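NAD-dependent epimerase/dehydratase (Bacteroides thetaiotaomicron, PDB 3DHN) probably binds NAD(P) through a Rossmann-type domain and may act as an oxidoreductase or epimerase of the NAD-dependent epimerase/dehydratase group. Local coordinates at residues E23-G28 with E46-K51; T32-H37 with C62-G67; G17-N22 with D196-M201. All blocks are in the same frame, centred on the assembly; numbering follows the deposited sequence.

The three contacts belong to one Rossmann-like domain, probably NAD(P)-binding, built round a mostly parallel sheet. Contacts 1 and 3 share helix 14-25 and have centres about 12 Å apart: its end meets edge strand 48-51, its middle meets helix 194-206. Contact 2, centred about 13 Å from contact 1 and 18 Å from contact 3, packs helix 58-65 on the other face of strand 30-34, which pairs with strand 48-51. Along the chain the segments of contacts 1 and 2 alternate, and both contacts fall between the two segments of contact 3. Helix 194-206, from late in the sequence, thus lies against the first helix of the nucleotide-binding fold.

Contact 1 of 3, residues E23-G28 with E46-K51; sequences EALNRG and EHLKVK
His47 meets Leu25 and Gly28, in the last turn of helix 14-25 and just after it. Its carbonyl O lies 3.8 Å from Leu25 CD2, and its ring reaches Gly28 obliquely, with His47 CD2 4.4 Å from Gly28 O. His47 N bonds the side chain of Asn45. Next comes Leu48, whose CB is 4.2 Å from Leu25 CD2; the two leucine side chains cross at about a right angle. Leu25 gets there because its CG stands opposite the carbonyl carbon (chi1 -66°), which swings CD2 toward the strand. With Leu48 the edge strand begins, and through the backbone His47 bonds with Val31, Lys49 with Val31 and Ala33, and Lys51 with Ala33 and Val35. The helix itself closes in a Schellman motif with Gly28, at positive phi, as C-prime residue. Arg27 NH1 bonds Glu23 OE2 at 3.0 Å on its anti side, nearly in the guanidinium plane. No hydrogen bond crosses the contact: the two segments join by van der Waals contact of Leu25 CD2 with His47 O and Leu48 CB, while Arg27, in the turn after the helix, is tied to helix 194-206 by its salt bridge with Asp203 and its bond to Ala199 O.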
ATOM      1  N   GLU A  23      -0.343 -13.565   0.449  1.00 36.20           N
ATOM      2  CA  GLU A  23       0.071 -13.488   1.847  1.00 36.46           C
ATOM      3  C   GLU A  23      -1.126 -13.466   2.803  1.00 37.28           C
ATOM      4  O   GLU A  23      -1.083 -14.071   3.872  1.00 38.12           O
ATOM      5  CB  GLU A  23       0.933 -12.246   2.069  1.00 36.17           C
ATOM      6  CG  GLU A  23       1.372 -12.003   3.506  1.00 35.92           C
ATOM      7  CD  GLU A  23       2.461 -12.944   3.974  1.00 39.34           C
ATOM      8  OE1 GLU A  23       3.227 -13.440   3.125  1.00 40.04           O
ATOM      9  OE2 GLU A  23       2.573 -13.170   5.199  1.00 39.38           O
ATOM     10  N   ALA A  24      -2.192 -12.770   2.419  1.00 37.53           N
ATOM     11  CA  ALA A  24      -3.382 -12.686   3.266  1.00 37.72           C
ATOM     12  C   ALA A  24      -4.165 -14.002   3.314  1.00 37.89           C
ATOM     13  O   ALA A  24      -4.658 -14.401   4.374  1.00 37.61           O
ATOM     14  CB  ALA A  24      -4.284 -11.567   2.780  1.00 37.45           C
ATOM     15  N   LEU A  25      -4.296 -14.673   2.175  1.00 37.06           N
ATOM     16  CA  LEU A  25      -5.025 -15.937   2.145  1.00 39.05           C
ATOM     17  C   LEU A  25      -4.258 -16.999   2.928  1.00 39.94           C
ATOM     18  O   LEU A  25      -4.850 -17.771   3.682  1.00 41.80           O
ATOM     19  CB  LEU A  25      -5.237 -16.400   0.701  1.00 37.26           C
ATOM     20  CG  LEU A  25      -6.143 -15.506  -0.151  1.00 37.12           C
ATOM     21  CD1 LEU A  25      -5.992 -15.876  -1.619  1.00 35.91           C
ATOM     22  CD2 LEU A  25      -7.599 -15.662   0.306  1.00 39.28           C
ATOM     23  N   ASN A  26      -2.939 -17.023   2.756  1.00 40.49           N
ATOM     24  CA  ASN A  26      -2.091 -17.993   3.444  1.00 41.33           C
ATOM     25  C   ASN A  26      -2.161 -17.862   4.964  1.00 41.47           C
ATOM     26  O   ASN A  26      -1.781 -18.780   5.694  1.00 40.96           O
ATOM     27  CB  ASN A  26      -0.625 -17.834   3.010  1.00 41.76           C
ATOM     28  CG  ASN A  26      -0.357 -18.374   1.614  1.00 42.47           C
ATOM     29  OD1 ASN A  26       0.773 -18.317   1.124  1.00 44.81           O
ATOM     30  ND2 ASN A  26      -1.387 -18.904   0.969  1.00 43.25           N
ATOM     31  N   ARG A  27      -2.642 -16.722   5.441  1.00 42.08           N
ATOM     32  CA  ARG A  27      -2.712 -16.504   6.879  1.00 43.23           C
ATOM     33  C   ARG A  27      -4.116 -16.529   7.472  1.00 43.11           C
ATOM     34  O   ARG A  27      -4.353 -16.030   8.576  1.00 43.63           O
ATOM     35  CB  ARG A  27      -1.954 -15.218   7.236  1.00 42.63           C
ATOM     36  CG  ARG A  27      -0.442 -15.392   7.076  1.00 42.07           C
ATOM     37  CD  ARG A  27       0.339 -14.082   7.091  1.00 39.21           C
ATOM     38  NE  ARG A  27       0.387 -13.455   8.410  1.00 37.93           N
ATOM     39  CZ  ARG A  27       1.149 -12.404   8.708  1.00 38.11           C
ATOM     40  NH1 ARG A  27       1.930 -11.860   7.781  1.00 35.34           N
ATOM     41  NH2 ARG A  27       1.135 -11.897   9.934  1.00 36.75           N
ATOM     42  N   GLY A  28      -5.042 -17.113   6.720  1.00 43.18           N
ATOM     43  CA  GLY A  28      -6.399 -17.281   7.202  1.00 43.69           C
ATOM     44  C   GLY A  28      -7.432 -16.196   7.023  1.00 43.40           C
ATOM     45  O   GLY A  28      -8.508 -16.286   7.611  1.00 44.19           O
ATOM     46  N   GLU A  46     -11.764 -21.173  -1.072  1.00 53.75           N
ATOM     47  CA  GLU A  46     -13.110 -20.812  -0.633  1.00 55.31           C
ATOM     48  C   GLU A  46     -13.199 -19.505   0.154  1.00 55.15           C
ATOM     49  O   GLU A  46     -14.287 -18.985   0.379  1.00 55.48           O
ATOM     50  CB  GLU A  46     -13.725 -21.945   0.192  1.00 56.28           C
ATOM     51  CG  GLU A  46     -13.090 -22.154   1.553  1.00 60.20           C
ATOM     52  CD  GLU A  46     -14.009 -22.895   2.507  1.00 65.77           C
ATOM     53  OE1 GLU A  46     -15.133 -23.262   2.093  1.00 67.90           O
ATOM     54  OE2 GLU A  46     -13.611 -23.107   3.672  1.00 67.38           O
ATOM     55  N   HIS A  47     -12.056 -18.975   0.575  1.00 54.87           N
ATOM     56  CA  HIS A  47     -12.019 -17.722   1.320  1.00 53.96           C
ATOM     57  C   HIS A  47     -11.732 -16.558   0.379  1.00 52.32           C
ATOM     58  O   HIS A  47     -11.314 -15.489   0.819  1.00 51.24           O
ATOM     59  CB  HIS A  47     -10.927 -17.771   2.390  1.00 54.56           C
ATOM     60  CG  HIS A  47     -11.241 -18.673   3.541  1.00 57.78           C
ATOM     61  ND1 HIS A  47     -11.599 -19.995   3.380  1.00 61.75           N
ATOM     62  CD2 HIS A  47     -11.229 -18.447   4.876  1.00 60.73           C
ATOM     63  CE1 HIS A  47     -11.792 -20.544   4.566  1.00 61.15           C
ATOM     64  NE2 HIS A  47     -11.574 -19.626   5.491  1.00 62.07           N
ATOM     65  N   LEU A  48     -11.963 -16.762  -0.916  1.00 50.77           N
ATOM     66  CA  LEU A  48     -11.692 -15.717  -1.900  1.00 49.42           C
ATOM     67  C   LEU A  48     -12.833 -15.376  -2.852  1.00 49.27           C
ATOM     68  O   LEU A  48     -13.462 -16.261  -3.439  1.00 48.92           O
ATOM     69  CB  LEU A  48     -10.458 -16.095  -2.734  1.00 48.75           C
ATOM     70  CG  LEU A  48     -10.059 -15.158  -3.886  1.00 49.14           C
ATOM     71  CD1 LEU A  48      -9.594 -13.812  -3.332  1.00 41.89           C
ATOM     72  CD2 LEU A  48      -8.948 -15.799  -4.709  1.00 47.59           C
ATOM     73  N   LYS A  49     -13.082 -14.077  -3.005  1.00 48.50           N
ATOM     74  CA  LYS A  49     -14.093 -13.566  -3.923  1.00 48.11           C
ATOM     75  C   LYS A  49     -13.421 -12.540  -4.825  1.00 47.22           C
ATOM     76  O   LYS A  49     -12.721 -11.644  -4.345  1.00 46.97           O
ATOM     77  CB  LYS A  49     -15.239 -12.874  -3.184  1.00 48.23           C
ATOM     78  CG  LYS A  49     -16.107 -13.776  -2.342  1.00 49.31           C
ATOM     79  CD  LYS A  49     -17.201 -12.947  -1.688  1.00 51.09           C
ATOM     80  CE  LYS A  49     -17.774 -13.634  -0.463  1.00 54.29           C
ATOM     81  NZ  LYS A  49     -18.469 -12.649   0.415  1.00 54.18           N
ATOM     82  N   VAL A  50     -13.636 -12.668  -6.129  1.00 46.40           N
ATOM     83  CA  VAL A  50     -13.047 -11.751  -7.096  1.00 46.24           C
ATOM     84  C   VAL A  50     -14.134 -10.854  -7.676  1.00 46.68           C
ATOM     85  O   VAL A  50     -15.154 -11.340  -8.156  1.00 45.91           O
ATOM     86  CB  VAL A  50     -12.362 -12.522  -8.248  1.00 46.65           C
ATOM     87  CG1 VAL A  50     -11.650 -11.542  -9.183  1.00 46.53           C
ATOM     88  CG2 VAL A  50     -11.379 -13.536  -7.677  1.00 43.32           C
ATOM     89  N   LYS A  51     -13.913  -9.546  -7.635  1.00 46.61           N
ATOM     90  CA  LYS A  51     -14.908  -8.609  -8.147  1.00 47.13           C
ATOM     91  C   LYS A  51     -14.311  -7.461  -8.945  1.00 47.23           C
ATOM     92  O   LYS A  51     -13.151  -7.093  -8.751  1.00 47.39           O
ATOM     93  CB  LYS A  51     -15.723  -8.015  -6.991  1.00 46.97           C
ATOM     94  CG  LYS A  51     -16.609  -8.997  -6.227  1.00 50.37           C
ATOM     95  CD  LYS A  51     -17.449  -8.252  -5.183  1.00 54.37           C
ATOM     96  CE  LYS A  51     -18.458  -9.159  -4.486  1.00 57.54           C
ATOM     97  NZ  LYS A  51     -17.823 -10.123  -3.542  1.00 60.91           N
TER

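Contact 2 of 3, residues T32-H37 with C62-G67; sequences TAVVRH and CEVCKG
Val64 joins helix 58-65 to strand 30-34 by purely apolar contacts, and a single methyl, CG2, does the touching. It lies 4.1 Å from Val34 CG2 and 4.2 Å from Thr32 CG2, so it faces two residues that stand two apart on the strand and point to the same face of the sheet. With chi1 at 71°, Val64 CG1 sits between its own N and carbonyl carbon, while CG2 stretches away from N toward the strand. The methyl that answers it on Val34 lies opposite the carbonyl carbon, and the two valines meet at a slant. Thr32 offers its methyl rather than its hydroxyl.

Polar bonds do not cross the contact; they stay within 62-67. Lys66 NZ bonds Glu63 OE1 at 3.0 Å as a salt bridge, on the syn side of the carboxylate but 29° out of its plane. Cys65 N and Lys66 N both make weak backbone bonds to Cys62 O.

In the fold, strand 30-34 is flanked by strands 6-10 and 48-51, to which Thr32, Ala33 and Val34 are bonded through the backbone. Val64 also touches Lys51 on the edge strand. Strand 48-51, helix 58-65 and strand 70-73 form a beta-alpha-beta crossover between parallel strands of the Rossmann-like sheet; the helix covers this side, while Ala33 turns to Leu21 of helix 14-25 on the other.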
ATOM      1  N   THR A  32     -11.753 -10.288  -0.392  1.00 41.16           N
ATOM      2  CA  THR A  32     -12.508  -9.897  -1.568  1.00 40.55           C
ATOM      3  C   THR A  32     -11.523  -9.068  -2.390  1.00 40.30           C
ATOM      4  O   THR A  32     -11.213  -7.920  -2.048  1.00 40.03           O
ATOM      5  CB  THR A  32     -13.736  -9.035  -1.231  1.00 40.85           C
ATOM      6  OG1 THR A  32     -14.660  -9.806  -0.453  1.00 44.81           O
ATOM      7  CG2 THR A  32     -14.428  -8.582  -2.508  1.00 39.53           C
ATOM      8  N   ALA A  33     -11.008  -9.666  -3.461  1.00 39.08           N
ATOM      9  CA  ALA A  33     -10.052  -8.991  -4.325  1.00 37.75           C
ATOM     10  C   ALA A  33     -10.774  -8.249  -5.433  1.00 37.97           C
ATOM     11  O   ALA A  33     -11.628  -8.814  -6.110  1.00 38.29           O
ATOM     12  CB  ALA A  33      -9.078 -10.005  -4.920  1.00 38.22           C
ATOM     13  N   VAL A  34     -10.425  -6.981  -5.615  1.00 36.96           N
ATOM     14  CA  VAL A  34     -11.042  -6.165  -6.652  1.00 37.22           C
ATOM     15  C   VAL A  34      -9.989  -5.841  -7.703  1.00 37.72           C
ATOM     16  O   VAL A  34      -8.960  -5.229  -7.397  1.00 37.67           O
ATOM     17  CB  VAL A  34     -11.601  -4.851  -6.072  1.00 36.25           C
ATOM     18  CG1 VAL A  34     -12.476  -4.166  -7.102  1.00 38.18           C
ATOM     19  CG2 VAL A  34     -12.389  -5.136  -4.801  1.00 35.44           C
ATOM     20  N   VAL A  35     -10.249  -6.250  -8.943  1.00 38.83           N
ATOM     21  CA  VAL A  35      -9.303  -6.030 -10.036  1.00 39.15           C
ATOM     22  C   VAL A  35     -10.007  -5.656 -11.335  1.00 40.21           C
ATOM     23  O   VAL A  35     -11.219  -5.812 -11.454  1.00 40.50           O
ATOM     24  CB  VAL A  35      -8.485  -7.306 -10.294  1.00 39.25           C
ATOM     25  CG1 VAL A  35      -7.655  -7.655  -9.067  1.00 36.51           C
ATOM     26  CG2 VAL A  35      -9.433  -8.466 -10.644  1.00 39.34           C
ATOM     27  N   ARG A  36      -9.246  -5.160 -12.306  1.00 40.72           N
ATOM     28  CA  ARG A  36      -9.821  -4.796 -13.599  1.00 43.19           C
ATOM     29  C   ARG A  36      -9.983  -6.011 -14.503  1.00 42.37           C
ATOM     30  O   ARG A  36     -10.888  -6.046 -15.333  1.00 43.65           O
ATOM     31  CB  ARG A  36      -8.949  -3.770 -14.333  1.00 43.71           C
ATOM     32  CG  ARG A  36      -9.291  -2.311 -14.042  1.00 50.73           C
ATOM     33  CD  ARG A  36      -8.483  -1.369 -14.936  1.00 59.93           C
ATOM     34  NE  ARG A  36      -8.610   0.026 -14.522  1.00 65.69           N
ATOM     35  CZ  ARG A  36      -8.017   1.047 -15.133  1.00 68.45           C
ATOM     36  NH1 ARG A  36      -7.253   0.833 -16.195  1.00 70.25           N
ATOM     37  NH2 ARG A  36      -8.179   2.282 -14.676  1.00 70.01           N
ATOM     38  N   HIS A  37      -9.106  -7.001 -14.339  1.00 41.59           N
ATOM     39  CA  HIS A  37      -9.132  -8.209 -15.163  1.00 41.27           C
ATOM     40  C   HIS A  37      -9.139  -9.478 -14.312  1.00 41.05           C
ATOM     41  O   HIS A  37      -8.088 -10.051 -14.021  1.00 39.14           O
ATOM     42  CB  HIS A  37      -7.913  -8.219 -16.088  1.00 41.18           C
ATOM     43  CG  HIS A  37      -7.815  -7.020 -16.976  1.00 40.68           C
ATOM     44  ND1 HIS A  37      -8.577  -6.870 -18.114  1.00 41.71           N
ATOM     45  CD2 HIS A  37      -7.044  -5.909 -16.892  1.00 41.15           C
ATOM     46  CE1 HIS A  37      -8.276  -5.722 -18.697  1.00 42.29           C
ATOM     47  NE2 HIS A  37      -7.347  -5.121 -17.975  1.00 42.31           N
ATOM     48  N   CYS A  62     -17.714   2.374  -2.374  1.00 42.96           N
ATOM     49  CA  CYS A  62     -18.491   2.266  -1.137  1.00 44.34           C
ATOM     50  C   CYS A  62     -19.231   0.933  -1.036  1.00 44.72           C
ATOM     51  O   CYS A  62     -19.217   0.269   0.003  1.00 44.85           O
ATOM     52  CB  CYS A  62     -19.510   3.412  -1.058  1.00 44.74           C
ATOM     53  SG  CYS A  62     -20.668   3.345   0.347  1.00 47.45           S
ATOM     54  N   GLU A  63     -19.869   0.546  -2.133  1.00 45.88           N
ATOM     55  CA  GLU A  63     -20.657  -0.678  -2.183  1.00 46.25           C
ATOM     56  C   GLU A  63     -19.890  -1.971  -1.921  1.00 45.07           C
ATOM     57  O   GLU A  63     -20.352  -2.817  -1.150  1.00 44.96           O
ATOM     58  CB  GLU A  63     -21.372  -0.760  -3.538  1.00 46.67           C
ATOM     59  CG  GLU A  63     -22.569  -1.713  -3.588  1.00 51.14           C
ATOM     60  CD  GLU A  63     -23.645  -1.374  -2.566  1.00 56.49           C
ATOM     61  OE1 GLU A  63     -23.896  -0.170  -2.339  1.00 58.12           O
ATOM     62  OE2 GLU A  63     -24.246  -2.313  -2.001  1.00 58.88           O
ATOM     63  N   VAL A  64     -18.724  -2.127  -2.549  1.00 45.32           N
ATOM     64  CA  VAL A  64     -17.928  -3.345  -2.379  1.00 44.82           C
ATOM     65  C   VAL A  64     -17.228  -3.472  -1.024  1.00 44.69           C
ATOM     66  O   VAL A  64     -16.863  -4.576  -0.616  1.00 43.78           O
ATOM     67  CB  VAL A  64     -16.859  -3.481  -3.495  1.00 45.61           C
ATOM     68  CG1 VAL A  64     -15.759  -2.443  -3.317  1.00 45.16           C
ATOM     69  CG2 VAL A  64     -16.275  -4.882  -3.479  1.00 46.63           C
ATOM     70  N   CYS A  65     -17.047  -2.357  -0.322  1.00 43.96           N
ATOM     71  CA  CYS A  65     -16.377  -2.383   0.978  1.00 45.20           C
ATOM     72  C   CYS A  65     -17.316  -2.571   2.171  1.00 45.58           C
ATOM     73  O   CYS A  65     -16.859  -2.799   3.292  1.00 45.13           O
ATOM     74  CB  CYS A  65     -15.559  -1.101   1.172  1.00 45.35           C
ATOM     75  SG  CYS A  65     -14.190  -0.902   0.002  1.00 46.64           S
ATOM     76  N   LYS A  66     -18.623  -2.473   1.938  1.00 46.19           N
ATOM     77  CA  LYS A  66     -19.598  -2.648   3.016  1.00 47.22           C
ATOM     78  C   LYS A  66     -19.417  -3.978   3.744  1.00 46.93           C
ATOM     79  O   LYS A  66     -19.321  -5.032   3.113  1.00 47.79           O
ATOM     80  CB  LYS A  66     -21.033  -2.584   2.471  1.00 47.30           C
ATOM     81  CG  LYS A  66     -21.559  -1.189   2.169  1.00 49.39           C
ATOM     82  CD  LYS A  66     -22.963  -1.260   1.566  1.00 53.87           C
ATOM     83  CE  LYS A  66     -23.489   0.115   1.176  1.00 58.37           C
ATOM     84  NZ  LYS A  66     -24.801   0.017   0.470  1.00 58.92           N
ATOM     85  N   GLY A  67     -19.370  -3.920   5.070  1.00 47.13           N
ATOM     86  CA  GLY A  67     -19.238  -5.127   5.867  1.00 46.34           C
ATOM     87  C   GLY A  67     -17.828  -5.573   6.211  1.00 46.31           C
ATOM     88  O   GLY A  67     -17.626  -6.372   7.130  1.00 46.01           O
TER

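Contact 3 of 3, residues G17-N22 with D196-M201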
ATOM      1  N   GLY A  17       0.146  -6.101  -5.563  1.00 29.27           N
ATOM      2  CA  GLY A  17      -1.218  -6.543  -5.300  1.00 28.74           C
ATOM      3  C   GLY A  17      -1.337  -8.054  -5.184  1.00 28.91           C
ATOM      4  O   GLY A  17      -2.073  -8.570  -4.331  1.00 28.48           O
ATOM      5  N   SER A  18      -0.607  -8.767  -6.036  1.00 26.85           N
ATOM      6  CA  SER A  18      -0.625 -10.224  -6.024  1.00 28.06           C
ATOM      7  C   SER A  18       0.077 -10.752  -4.776  1.00 28.55           C
ATOM      8  O   SER A  18      -0.389 -11.705  -4.156  1.00 29.41           O
ATOM      9  CB  SER A  18       0.063 -10.778  -7.279  1.00 26.37           C
ATOM     10  OG  SER A  18      -0.562 -10.271  -8.451  1.00 29.50           O
ATOM     11  N   ALA A  19       1.197 -10.134  -4.409  1.00 29.24           N
ATOM     12  CA  ALA A  19       1.939 -10.551  -3.221  1.00 29.20           C
ATOM     13  C   ALA A  19       1.086 -10.396  -1.954  1.00 31.20           C
ATOM     14  O   ALA A  19       1.170 -11.220  -1.038  1.00 29.55           O
ATOM     15  CB  ALA A  19       3.221  -9.729  -3.086  1.00 28.56           C
ATOM     16  N   LEU A  20       0.268  -9.340  -1.909  1.00 30.84           N
ATOM     17  CA  LEU A  20      -0.607  -9.082  -0.764  1.00 31.71           C
ATOM     18  C   LEU A  20      -1.764 -10.087  -0.732  1.00 31.99           C
ATOM     19  O   LEU A  20      -2.176 -10.551   0.328  1.00 30.93           O
ATOM     20  CB  LEU A  20      -1.170  -7.657  -0.846  1.00 30.97           C
ATOM     21  CG  LEU A  20      -0.184  -6.516  -0.576  1.00 31.04           C
ATOM     22  CD1 LEU A  20      -0.752  -5.192  -1.083  1.00 28.02           C
ATOM     23  CD2 LEU A  20       0.117  -6.451   0.911  1.00 29.59           C
ATOM     24  N   LEU A  21      -2.273 -10.418  -1.914  1.00 32.49           N
ATOM     25  CA  LEU A  21      -3.375 -11.358  -2.052  1.00 34.49           C
ATOM     26  C   LEU A  21      -3.016 -12.737  -1.504  1.00 34.92           C
ATOM     27  O   LEU A  21      -3.755 -13.304  -0.701  1.00 34.52           O
ATOM     28  CB  LEU A  21      -3.779 -11.461  -3.526  1.00 33.93           C
ATOM     29  CG  LEU A  21      -4.986 -12.331  -3.889  1.00 33.50           C
ATOM     30  CD1 LEU A  21      -6.189 -11.935  -3.046  1.00 35.17           C
ATOM     31  CD2 LEU A  21      -5.294 -12.158  -5.375  1.00 34.72           C
ATOM     32  N   ASN A  22      -1.874 -13.263  -1.934  1.00 36.69           N
ATOM     33  CA  ASN A  22      -1.406 -14.577  -1.498  1.00 37.04           C
ATOM     34  C   ASN A  22      -1.019 -14.612  -0.018  1.00 37.60           C
ATOM     35  O   ASN A  22      -1.329 -15.581   0.691  1.00 37.60           O
ATOM     36  CB  ASN A  22      -0.218 -15.014  -2.362  1.00 37.39           C
ATOM     37  CG  ASN A  22      -0.612 -15.254  -3.811  1.00 40.63           C
ATOM     38  OD1 ASN A  22      -0.015 -14.701  -4.738  1.00 43.96           O
ATOM     39  ND2 ASN A  22      -1.627 -16.083  -4.012  1.00 41.17           N
ATOM     40  N   ASP A 196       8.594  -9.536   1.109  1.00 27.51           N
ATOM     41  CA  ASP A 196       8.778  -9.086   2.495  1.00 28.22           C
ATOM     42  C   ASP A 196       7.920  -7.869   2.816  1.00 28.31           C
ATOM     43  O   ASP A 196       7.475  -7.702   3.962  1.00 28.89           O
ATOM     44  CB  ASP A 196      10.252  -8.794   2.804  1.00 27.83           C
ATOM     45  CG  ASP A 196      10.989 -10.017   3.339  1.00 30.79           C
ATOM     46  OD1 ASP A 196      10.357 -10.811   4.076  1.00 30.88           O
ATOM     47  OD2 ASP A 196      12.197 -10.184   3.042  1.00 33.12           O
ATOM     48  N   TYR A 197       7.679  -7.023   1.814  1.00 27.54           N
ATOM     49  CA  TYR A 197       6.832  -5.849   2.011  1.00 27.95           C
ATOM     50  C   TYR A 197       5.398  -6.308   2.297  1.00 28.38           C
ATOM     51  O   TYR A 197       4.699  -5.729   3.137  1.00 29.49           O
ATOM     52  CB  TYR A 197       6.866  -4.946   0.767  1.00 26.33           C
ATOM     53  CG  TYR A 197       5.859  -3.817   0.797  1.00 24.58           C
ATOM     54  CD1 TYR A 197       4.529  -4.023   0.418  1.00 21.74           C
ATOM     55  CD2 TYR A 197       6.233  -2.543   1.233  1.00 23.62           C
ATOM     56  CE1 TYR A 197       3.593  -2.981   0.474  1.00 24.06           C
ATOM     57  CE2 TYR A 197       5.317  -1.501   1.294  1.00 23.09           C
ATOM     58  CZ  TYR A 197       3.998  -1.720   0.910  1.00 27.74           C
ATOM     59  OH  TYR A 197       3.099  -0.672   0.948  1.00 24.52           O
ATOM     60  N   ALA A 198       4.958  -7.353   1.606  1.00 28.97           N
ATOM     61  CA  ALA A 198       3.606  -7.866   1.813  1.00 28.32           C
ATOM     62  C   ALA A 198       3.469  -8.508   3.189  1.00 28.76           C
ATOM     63  O   ALA A 198       2.456  -8.325   3.873  1.00 27.61           O
ATOM     64  CB  ALA A 198       3.253  -8.880   0.729  1.00 27.96           C
ATOM     65  N   ALA A 199       4.482  -9.270   3.590  1.00 27.92           N
ATOM     66  CA  ALA A 199       4.451  -9.933   4.886  1.00 28.25           C
ATOM     67  C   ALA A 199       4.296  -8.908   5.995  1.00 28.93           C
ATOM     68  O   ALA A 199       3.565  -9.136   6.964  1.00 29.70           O
ATOM     69  CB  ALA A 199       5.721 -10.742   5.102  1.00 27.45           C
ATOM     70  N   ALA A 200       4.984  -7.777   5.852  1.00 28.58           N
ATOM     71  CA  ALA A 200       4.919  -6.715   6.850  1.00 29.01           C
ATOM     72  C   ALA A 200       3.537  -6.053   6.874  1.00 29.23           C
ATOM     73  O   ALA A 200       2.992  -5.765   7.946  1.00 29.91           O
ATOM     74  CB  ALA A 200       5.995  -5.682   6.577  1.00 28.88           C
HETATM   75  N   MSE A 201       2.970  -5.821   5.692  1.00 28.01           N
HETATM   76  CA  MSE A 201       1.649  -5.207   5.582  1.00 27.58           C
HETATM   77  C   MSE A 201       0.579  -6.060   6.269  1.00 26.59           C
HETATM   78  O   MSE A 201      -0.282  -5.532   6.969  1.00 25.80           O
HETATM   79  CB  MSE A 201       1.275  -4.998   4.111  1.00 28.25           C
HETATM   80  CG  MSE A 201      -0.095  -4.377   3.897  1.00 32.35           C
HETATM   81 SE   MSE A 201      -0.235  -2.528   4.502  1.00 45.43          SE
HETATM   82  CE  MSE A 201      -0.297  -1.650   2.766  1.00 36.57           C
TER
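Beside Leu20 and Ala198, which touch, the aromatic ring of Tyr197 comes near: its CE1 stays 4.9 Å from Leu20 CD2, too far for a real contact. The ring stacks with that of Phe160, and its hydroxyl bonds Phe160 O, which holds it toward strand 156-161. The close contact is made by small and branched aliphatic groups. Ala198 points its CB at helix 14-25, where it lies 3.6 Å from Ala19 O and 3.9 Å from Ala19 CB. With so little bulk between them the backbones draw near, Leu20 CA and Ala198 CA being only 5.1 Å apart. Leu20 reaches over with CD2, which touches Met201 CG at 3.6 Å and Ala198 CB at 4.0 Å; its CG lies opposite the carbonyl carbon, beside N (chi1 -71°). Met201, a selenomethionine, has its CG opposite N, and its CB and CG meet the leucine methyl; the bend at chi2 (67°) turns the selenium elsewhere.

The axes of segments 17-22 and 196-201 approach to 8.7 Å and cross at -49°. Both helices lie on one face of the main sheet: Leu20 packs on Leu9 of strand 6-10 and Val110 of strand 106-110, and Met201 on Leu108, Val110 and Phe160. At its start helix 194-206 is tied down by Asp196, whose carboxylate bonds Thr172, Gly173 and Tyr219.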